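Local coordinates for protein dipeptide Epimerase (Enterococcus faecalis V583, PDB 3JW7) that is an enolase-superfamily enzyme that binds a magnesium ion in a TIM-barrel-like domain paired with a smaller N-terminal domain, at residues I160-G165 and L188-A193; H7-K12 and I33-T38; R221-L226 and V253-V258. All blocks are in the same frame, centred on the assembly; numbering follows the deposited sequence.

Contact 1 (I160-G165 and L188-A193); sequences IKVGTG and LDANQA. With MG (magnesium ion), chain L; TYR (tyrosine), chain J.
K161 and D189 stand side by side where two parallel neighbouring strands of the TIM barrel end, 157-161 and 185-189, joined through helix 166-180 as a beta-alpha-beta unit. The buried part is closely knit. D189 N bonds to I160 O, V162 N gives a nearly straight bond (165°) to D189 O, and I160 CB meets L188 CD2 at 3.8 Å on the face turned to helix 166-180. The opposite face is polar. A bend at chi2 (-67°) brings K161 NZ over the D189 carboxylate plane. The long lysine chain thus carries one ammonium group to D189 OD2, a salt bridge of 2.7 Å, and to an in-plane lone pair of N191 OD1 at 2.9 Å. D189 OD2 also binds the magnesium ion, whose site E215 and D240 help to complete. An Asx turn, N191 N to D189 OD1, holds N191 close to the strand end, and its ND2 donates to OXT of the bound tyrosine at 3.0 Å.

The other side is more open. There a water links V162 O with N191 OD1, and partly exposed G163, with backbone angles that call for glycine, faces partly exposed A193, its O 3.3 Å from A193 CB.

Contact 2 (H7-K12 and I33-T38); sequences HVRASK and IVEIET
H7 and E35 form a hydrogen-bonded pair of the antiparallel hairpin made by strands 3-21 and 24-38 in the N-terminal domain. Their backbones exchange two bonds, H7 N to E35 O and E35 N to H7 O. With chi1 at -54° the imidazole lies beside its own backbone N, and ND1 gives E35 O a second, longer bond of 3.3 Å. E35 O lies near the ring plane, and H7 N and ND1 approach it from opposite faces of its carbonyl plane, so one oxygen is gripped twice. Farther round the ring edge, CE1 comes within 3.2 Å of E37 OE1.

V8 follows as a non-hydrogen-bonded pair with V34 on the other face of the sheet. CG2 of each meets the other at 3.9 Å, and the compact beta-branched side chains fit against helices 59-72 and 96-114, through L63 and A101 among others.

R9 returns to the face of H7. Its backbone pairs with I33 in both directions, I33 N reaching R9 O at 2.8 Å. The turn at the end of its chain (chi4 78°) lays one guanidinium face over I33 CG2, offset toward the rim, while the edge at NE looks to E35 OE1 across a long salt bridge of 3.6 Å. The two flat groups stand 78° apart, not as a flat, two-pronged pair. A water bonds to R9 NH2 and, weakly, to E35 OE2.

At S11 the small side chain accommodates the end of I33: CB touches CD1 at 3.7 Å, and P329 packs on both residues.

The chemistry is thus divided by face. Valines serve the side toward the helices; on the other, the R9 guanidinium lies over I33, and R9 and E35 meet through one long bond and a water, consistent with polar groups held less firmly than the backbone ladder.

Contact 3 (R221-L226 and V253-V258); sequences RDLEGL and VKKGTV
L226, in the first turn of helix 223-232, packs against T257 and V258, which follow the end of helix 246-255. Traced outward, its CB lies 3.8 Å from T257 CG2. CG, held anti to the backbone N (chi1 -175°), is met by both T257 CG2 and V258 CG1 from the same side, the latter at 3.6 Å. At the fork the branches differ: CD2 presses on V258 CG1 at 3.4 Å, tighter than an ordinary carbon contact, and also meets T257 CG2 at 3.6 Å, whereas CD1 stays 4.1 Å from V258 CG1. Leucine suits this place because its branched end puts CD2 on T257 and V258 while the side chain also touches P217 and V218.

T257 works in two ways. Its methyl faces L226 and lies near L223 O, while its hydroxyl OG1 shares a water with L223 O, 2.8 Å on each side, so the carbonyl in the first helical turn gains a partner. At the outer edge the K255 and L223 side chains cross at about a right angle, with K255 NZ 4.1 Å from L223 CD1. Ahead of the helix, D222 is the N-cap, and its OD1 accepts G225 N.

Toward the barrel, L226 reaches I237 and V258 reaches A239 on strand 236-239. T230 OG1, farther along the same helix, is hydrogen-bonded to L226 O and also to T257 O, linking helix 223-232 to the turn after helix 246-255.

Contacts 1 and 3 both belong to the barrel domain, with centres about 18 Å apart, and both are largely buried. Contact 2 lies in the N-terminal domain, on the opposite side of the chain's centre and about 34 Å from contact 1 between centres, and it is only partly buried. No two contacts share a strand or helix. Their chemistry follows position: contact 1, between adjacent barrel strands, turns D189 to the magnesium, with K161 bridging to its carboxylate; contact 3, between the start of helix 223-232 and the turn after helix 246-255, relies on methyl packing and one bridging water, without direct hydrogen bonds; contact 2 is an antiparallel backbone ladder, with valines toward the helices and polar chains with I33 on the other face.

Contact 1 (I160-G165 and L188-A193)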
loop_
_atom_site.group_PDB
_atom_site.type_symbol
_atom_site.label_atom_id
_atom_site.label_comp_id
_atom_site.label_asym_id
_atom_site.label_seq_id
_atom_site.Cartn_x
_atom_site.Cartn_y
_atom_site.Cartn_z
ATOM N N ILE A 160 -13.066 4.396 -4.814
ATOM C CA ILE A 160 -13.924 3.697 -5.770
ATOM C C ILE A 160 -13.183 2.988 -6.894
ATOM O O ILE A 160 -12.493 3.624 -7.684
ATOM C CB ILE A 160 -14.919 4.682 -6.432
ATOM C CG1 ILE A 160 -15.695 5.443 -5.357
ATOM C CG2 ILE A 160 -15.855 3.928 -7.359
ATOM C CD1 ILE A 160 -16.655 6.499 -5.914
ATOM N N LYS A 161 -13.341 1.669 -6.973
ATOM C CA LYS A 161 -12.706 0.906 -8.039
ATOM C C LYS A 161 -13.584 0.939 -9.291
ATOM O O LYS A 161 -14.795 0.711 -9.226
ATOM C CB LYS A 161 -12.484 -0.550 -7.611
ATOM C CG LYS A 161 -11.422 -0.743 -6.529
ATOM C CD LYS A 161 -10.030 -0.386 -7.050
ATOM C CE LYS A 161 -8.964 -0.618 -5.979
ATOM N NZ LYS A 161 -7.591 -0.317 -6.514
ATOM N N VAL A 162 -12.963 1.220 -10.428
ATOM C CA VAL A 162 -13.667 1.271 -11.701
ATOM C C VAL A 162 -12.776 0.642 -12.760
ATOM O O VAL A 162 -11.661 0.223 -12.454
ATOM C CB VAL A 162 -13.978 2.736 -12.118
ATOM C CG1 VAL A 162 -14.917 3.375 -11.118
ATOM C CG2 VAL A 162 -12.690 3.539 -12.205
ATOM N N GLY A 163 -13.269 0.551 -13.995
ATOM C CA GLY A 163 -12.441 -0.003 -15.051
ATOM C C GLY A 163 -12.998 -1.016 -16.034
ATOM O O GLY A 163 -12.216 -1.696 -16.706
ATOM N N THR A 164 -14.318 -1.133 -16.144
ATOM C CA THR A 164 -14.894 -2.094 -17.086
ATOM C C THR A 164 -15.282 -1.417 -18.398
ATOM O O THR A 164 -15.417 -2.070 -19.431
ATOM C CB THR A 164 -16.157 -2.783 -16.514
ATOM O OG1 THR A 164 -17.222 -1.832 -16.416
ATOM C CG2 THR A 164 -15.872 -3.373 -15.140
ATOM N N GLY A 165 -15.454 -0.101 -18.342
ATOM C CA GLY A 165 -15.841 0.672 -19.511
ATOM C C GLY A 165 -16.307 2.015 -18.993
ATOM O O GLY A 165 -17.112 2.065 -18.066
ATOM N N LEU A 188 -10.989 7.907 -7.126
ATOM C CA LEU A 188 -11.218 6.815 -8.075
ATOM C C LEU A 188 -9.930 6.091 -8.408
ATOM O O LEU A 188 -8.856 6.674 -8.351
ATOM C CB LEU A 188 -11.800 7.354 -9.383
ATOM C CG LEU A 188 -12.967 8.342 -9.311
ATOM C CD1 LEU A 188 -13.413 8.664 -10.731
ATOM C CD2 LEU A 188 -14.124 7.751 -8.506
ATOM N N ASP A 189 -10.051 4.821 -8.780
ATOM C CA ASP A 189 -8.890 4.022 -9.152
ATOM C C ASP A 189 -9.308 3.118 -10.302
ATOM O O ASP A 189 -10.110 2.206 -10.120
ATOM C CB ASP A 189 -8.424 3.176 -7.968
ATOM C CG ASP A 189 -7.094 2.490 -8.228
ATOM O OD1 ASP A 189 -6.704 2.369 -9.411
ATOM O OD2 ASP A 189 -6.450 2.063 -7.247
ATOM N N ALA A 190 -8.750 3.373 -11.482
ATOM C CA ALA A 190 -9.074 2.612 -12.683
ATOM C C ALA A 190 -8.147 1.432 -12.932
ATOM O O ALA A 190 -8.382 0.641 -13.840
ATOM C CB ALA A 190 -9.058 3.538 -13.894
ATOM N N ASN A 191 -7.098 1.318 -12.124
ATOM C CA ASN A 191 -6.122 0.239 -12.262
ATOM C C ASN A 191 -5.705 -0.043 -13.710
ATOM O O ASN A 191 -5.802 -1.179 -14.196
ATOM C CB ASN A 191 -6.632 -1.046 -11.589
ATOM C CG ASN A 191 -6.501 -1.003 -10.069
ATOM O OD1 ASN A 191 -7.499 -0.979 -9.346
ATOM N ND2 ASN A 191 -5.262 -0.981 -9.578
ATOM N N GLN A 192 -5.253 1.013 -14.388
ATOM C CA GLN A 192 -4.744 0.949 -15.762
ATOM C C GLN A 192 -5.750 0.627 -16.865
ATOM O O GLN A 192 -5.350 0.386 -18.003
ATOM C CB GLN A 192 -3.629 -0.096 -15.852
ATOM C CG GLN A 192 -2.594 -0.043 -14.741
ATOM C CD GLN A 192 -1.637 -1.212 -14.817
ATOM O OE1 GLN A 192 -0.897 -1.356 -15.792
ATOM N NE2 GLN A 192 -1.651 -2.062 -13.794
ATOM N N ALA A 193 -7.036 0.643 -16.539
ATOM C CA ALA A 193 -8.084 0.267 -17.492
ATOM C C ALA A 193 -8.438 1.176 -18.665
ATOM O O ALA A 193 -8.917 0.688 -19.690
ATOM C CB ALA A 193 -9.362 -0.056 -16.715
HETATM MG MG MG L . -4.155 1.852 -7.000
HETATM N N TYR J . -4.690 -2.122 -3.566
HETATM C CA TYR J . -4.242 -2.022 -4.950
HETATM C C TYR J . -4.315 -0.591 -5.482
HETATM O O TYR J . -4.063 0.344 -4.688
HETATM C CB TYR J . -5.070 -2.959 -5.836
HETATM C CG TYR J . -4.939 -4.436 -5.502
HETATM C CD1 TYR J . -6.059 -5.265 -5.497
HETATM C CD2 TYR J . -3.695 -5.017 -5.241
HETATM C CE1 TYR J . -5.954 -6.632 -5.243
HETATM C CE2 TYR J . -3.577 -6.397 -4.988
HETATM C CZ TYR J . -4.716 -7.193 -4.994
HETATM O OH TYR J . -4.631 -8.552 -4.773
HETATM O OXT TYR J . -4.600 -0.426 -6.687
HETATM O O HOH W 1 -9.951 -1.226 -10.611
HETATM O O HOH W 2 -4.027 2.158 -9.405
#

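Contact 2 (H7-K12 and I33-T38)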
loop_
_atom_site.group_PDB
_atom_site.type_symbol
_atom_site.label_atom_id
_atom_site.label_comp_id
_atom_site.label_asym_id
_atom_site.label_seq_id
_atom_site.Cartn_x
_atom_site.Cartn_y
_atom_site.Cartn_z
ATOM N N HIS A 7 13.083 -16.936 10.258
ATOM C CA HIS A 7 12.038 -17.932 10.087
ATOM C C HIS A 7 11.000 -17.361 9.138
ATOM O O HIS A 7 10.729 -16.164 9.164
ATOM C CB HIS A 7 11.371 -18.249 11.427
ATOM C CG HIS A 7 12.334 -18.654 12.501
ATOM N ND1 HIS A 7 12.975 -17.741 13.312
ATOM C CD2 HIS A 7 12.797 -19.873 12.869
ATOM C CE1 HIS A 7 13.794 -18.380 14.130
ATOM N NE2 HIS A 7 13.704 -19.674 13.881
ATOM N N VAL A 8 10.434 -18.209 8.290
ATOM C CA VAL A 8 9.415 -17.755 7.357
ATOM C C VAL A 8 8.350 -18.827 7.206
ATOM O O VAL A 8 8.645 -20.020 7.273
ATOM C CB VAL A 8 10.013 -17.434 5.969
ATOM C CG1 VAL A 8 10.606 -18.688 5.348
ATOM C CG2 VAL A 8 8.932 -16.845 5.065
ATOM N N ARG A 9 7.107 -18.401 7.026
ATOM C CA ARG A 9 6.013 -19.344 6.863
ATOM C C ARG A 9 4.936 -18.786 5.964
ATOM O O ARG A 9 4.767 -17.576 5.851
ATOM C CB ARG A 9 5.408 -19.712 8.222
ATOM C CG ARG A 9 4.783 -18.550 8.996
ATOM C CD ARG A 9 4.493 -18.985 10.428
ATOM N NE ARG A 9 4.072 -17.890 11.302
ATOM C CZ ARG A 9 2.850 -17.370 11.320
ATOM N NH1 ARG A 9 1.912 -17.839 10.506
ATOM N NH2 ARG A 9 2.561 -16.389 12.165
ATOM N N ALA A 10 4.205 -19.684 5.319
ATOM C CA ALA A 10 3.125 -19.283 4.443
ATOM C C ALA A 10 1.896 -18.984 5.289
ATOM O O ALA A 10 1.638 -19.662 6.279
ATOM C CB ALA A 10 2.819 -20.397 3.460
ATOM N N SER A 11 1.157 -17.952 4.906
ATOM C CA SER A 11 -0.072 -17.590 5.601
ATOM C C SER A 11 -1.135 -17.470 4.525
ATOM O O SER A 11 -0.953 -16.752 3.545
ATOM C CB SER A 11 0.077 -16.250 6.329
ATOM O OG SER A 11 -1.172 -15.827 6.860
ATOM N N LYS A 12 -2.232 -18.194 4.692
ATOM C CA LYS A 12 -3.319 -18.157 3.724
ATOM C C LYS A 12 -4.609 -17.870 4.475
ATOM O O LYS A 12 -5.121 -18.725 5.193
ATOM C CB LYS A 12 -3.423 -19.495 2.993
ATOM C CG LYS A 12 -2.183 -19.872 2.184
ATOM C CD LYS A 12 -2.458 -21.099 1.320
ATOM C CE LYS A 12 -1.293 -21.433 0.406
ATOM N NZ LYS A 12 -0.066 -21.803 1.161
ATOM N N ILE A 33 5.010 -14.784 6.123
ATOM C CA ILE A 33 5.242 -14.108 7.385
ATOM C C ILE A 33 6.638 -14.443 7.863
ATOM O O ILE A 33 7.019 -15.613 7.961
ATOM C CB ILE A 33 4.182 -14.495 8.442
ATOM C CG1 ILE A 33 2.825 -13.916 8.021
ATOM C CG2 ILE A 33 4.582 -13.954 9.812
ATOM C CD1 ILE A 33 1.683 -14.269 8.944
ATOM N N VAL A 34 7.409 -13.395 8.126
ATOM C CA VAL A 34 8.780 -13.542 8.563
ATOM C C VAL A 34 8.954 -13.146 10.011
ATOM O O VAL A 34 8.324 -12.207 10.497
ATOM C CB VAL A 34 9.741 -12.677 7.693
ATOM C CG1 VAL A 34 11.115 -12.590 8.337
ATOM C CG2 VAL A 34 9.865 -13.288 6.309
ATOM N N GLU A 35 9.819 -13.885 10.691
ATOM C CA GLU A 35 10.145 -13.621 12.076
ATOM C C GLU A 35 11.659 -13.713 12.164
ATOM O O GLU A 35 12.235 -14.794 12.028
ATOM C CB GLU A 35 9.478 -14.657 12.986
ATOM C CG GLU A 35 7.957 -14.501 13.064
ATOM C CD GLU A 35 7.248 -15.734 13.605
ATOM O OE1 GLU A 35 7.071 -16.706 12.838
ATOM O OE2 GLU A 35 6.871 -15.733 14.796
ATOM N N ILE A 36 12.309 -12.569 12.347
ATOM C CA ILE A 36 13.755 -12.558 12.456
ATOM C C ILE A 36 14.120 -12.599 13.923
ATOM O O ILE A 36 13.761 -11.701 14.683
ATOM C CB ILE A 36 14.375 -11.301 11.830
ATOM C CG1 ILE A 36 14.060 -11.252 10.331
ATOM C CG2 ILE A 36 15.881 -11.304 12.062
ATOM C CD1 ILE A 36 14.640 -10.025 9.628
ATOM N N GLU A 37 14.819 -13.658 14.314
ATOM C CA GLU A 37 15.242 -13.842 15.696
ATOM C C GLU A 37 16.686 -13.399 15.891
ATOM O O GLU A 37 17.575 -13.793 15.137
ATOM C CB GLU A 37 15.098 -15.316 16.095
ATOM C CG GLU A 37 15.820 -15.683 17.388
ATOM C CD GLU A 37 15.693 -17.156 17.735
ATOM O OE1 GLU A 37 15.488 -17.974 16.812
ATOM O OE2 GLU A 37 15.817 -17.498 18.930
ATOM N N THR A 38 16.914 -12.568 16.899
ATOM C CA THR A 38 18.256 -12.092 17.188
ATOM C C THR A 38 18.882 -12.955 18.279
ATOM O O THR A 38 18.186 -13.714 18.953
ATOM C CB THR A 38 18.245 -10.631 17.664
ATOM O OG1 THR A 38 17.483 -10.528 18.871
ATOM C CG2 THR A 38 17.630 -9.729 16.593
HETATM O O HOH W 3 4.077 -15.781 14.515
#

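Contact 3 (R221-L226 and V253-V258)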
loop_
_atom_site.group_PDB
_atom_site.type_symbol
_atom_site.label_atom_id
_atom_site.label_comp_id
_atom_site.label_asym_id
_atom_site.label_seq_id
_atom_site.Cartn_x
_atom_site.Cartn_y
_atom_site.Cartn_z
ATOM N N ARG A 221 3.021 1.148 -18.235
ATOM C CA ARG A 221 4.167 1.456 -19.090
ATOM C C ARG A 221 3.939 2.676 -19.978
ATOM O O ARG A 221 4.860 3.133 -20.655
ATOM C CB ARG A 221 4.512 0.247 -19.973
ATOM C CG ARG A 221 4.845 -1.035 -19.213
ATOM C CD ARG A 221 6.184 -0.944 -18.500
ATOM N NE ARG A 221 7.317 -0.922 -19.427
ATOM C CZ ARG A 221 7.723 -1.965 -20.151
ATOM N NH1 ARG A 221 8.764 -1.842 -20.963
ATOM N NH2 ARG A 221 7.098 -3.133 -20.064
ATOM N N ASP A 222 2.722 3.210 -19.972
ATOM C CA ASP A 222 2.407 4.371 -20.803
ATOM C C ASP A 222 2.564 5.672 -20.028
ATOM O O ASP A 222 1.579 6.322 -19.678
ATOM C CB ASP A 222 0.979 4.244 -21.343
ATOM C CG ASP A 222 0.633 5.324 -22.352
ATOM O OD1 ASP A 222 1.555 6.006 -22.842
ATOM O OD2 ASP A 222 -0.564 5.480 -22.666
ATOM N N LEU A 223 3.810 6.060 -19.771
ATOM C CA LEU A 223 4.079 7.277 -19.014
ATOM C C LEU A 223 3.695 8.534 -19.785
ATOM O O LEU A 223 3.374 9.567 -19.189
ATOM C CB LEU A 223 5.552 7.331 -18.615
ATOM C CG LEU A 223 6.009 6.150 -17.749
ATOM C CD1 LEU A 223 7.443 6.368 -17.297
ATOM C CD2 LEU A 223 5.090 6.015 -16.545
ATOM N N GLU A 224 3.731 8.446 -21.108
ATOM C CA GLU A 224 3.358 9.582 -21.938
ATOM C C GLU A 224 1.853 9.761 -21.808
ATOM O O GLU A 224 1.357 10.873 -21.635
ATOM C CB GLU A 224 3.725 9.329 -23.400
ATOM C CG GLU A 224 5.216 9.140 -23.645
ATOM C CD GLU A 224 5.531 8.820 -25.096
ATOM O OE1 GLU A 224 5.060 7.773 -25.596
ATOM O OE2 GLU A 224 6.251 9.617 -25.738
ATOM N N GLY A 225 1.129 8.649 -21.893
ATOM C CA GLY A 225 -0.314 8.701 -21.773
ATOM C C GLY A 225 -0.743 9.166 -20.392
ATOM O O GLY A 225 -1.719 9.897 -20.250
ATOM N N LEU A 226 -0.014 8.735 -19.366
ATOM C CA LEU A 226 -0.339 9.128 -18.000
ATOM C C LEU A 226 -0.158 10.632 -17.870
ATOM O O LEU A 226 -1.000 11.318 -17.291
ATOM C CB LEU A 226 0.563 8.396 -16.997
ATOM C CG LEU A 226 0.268 8.625 -15.506
ATOM C CD1 LEU A 226 -1.191 8.298 -15.202
ATOM C CD2 LEU A 226 1.187 7.763 -14.664
ATOM N N VAL A 253 9.166 12.315 -11.549
ATOM C CA VAL A 253 9.367 13.703 -11.144
ATOM C C VAL A 253 10.057 14.512 -12.241
ATOM O O VAL A 253 9.715 15.674 -12.467
ATOM C CB VAL A 253 10.192 13.822 -9.841
ATOM C CG1 VAL A 253 9.389 13.312 -8.663
ATOM C CG2 VAL A 253 11.473 13.054 -9.969
ATOM N N LYS A 254 11.021 13.911 -12.928
ATOM C CA LYS A 254 11.717 14.630 -13.993
ATOM C C LYS A 254 10.767 14.913 -15.154
ATOM O O LYS A 254 10.864 15.952 -15.806
ATOM C CB LYS A 254 12.922 13.835 -14.509
ATOM C CG LYS A 254 13.961 13.521 -13.444
ATOM C CD LYS A 254 15.341 13.211 -14.027
ATOM C CE LYS A 254 15.303 12.155 -15.123
ATOM N NZ LYS A 254 14.812 12.703 -16.422
ATOM N N LYS A 255 9.842 13.991 -15.397
ATOM C CA LYS A 255 8.889 14.136 -16.493
ATOM C C LYS A 255 7.596 14.876 -16.141
ATOM O O LYS A 255 6.849 15.262 -17.040
ATOM C CB LYS A 255 8.538 12.759 -17.065
ATOM C CG LYS A 255 9.678 12.072 -17.796
ATOM C CD LYS A 255 9.269 10.679 -18.264
ATOM C CE LYS A 255 10.322 10.065 -19.182
ATOM N NZ LYS A 255 9.962 8.675 -19.589
ATOM N N GLY A 256 7.334 15.074 -14.849
ATOM C CA GLY A 256 6.116 15.758 -14.429
ATOM C C GLY A 256 4.888 14.951 -14.818
ATOM O O GLY A 256 3.838 15.490 -15.160
ATOM N N THR A 257 5.035 13.636 -14.737
ATOM C CA THR A 257 3.997 12.687 -15.114
ATOM C C THR A 257 2.686 12.724 -14.339
ATOM O O THR A 257 1.611 12.605 -14.933
ATOM C CB THR A 257 4.555 11.259 -15.040
ATOM O OG1 THR A 257 5.821 11.219 -15.711
ATOM C CG2 THR A 257 3.599 10.266 -15.703
ATOM N N VAL A 258 2.771 12.872 -13.020
ATOM C CA VAL A 258 1.587 12.877 -12.169
ATOM C C VAL A 258 1.648 13.939 -11.075
ATOM O O VAL A 258 2.659 14.631 -10.918
ATOM C CB VAL A 258 1.401 11.499 -11.498
ATOM C CG1 VAL A 258 1.121 10.422 -12.559
ATOM C CG2 VAL A 258 2.662 11.142 -10.712
HETATM O O HOH W 4 5.557 11.200 -18.518
#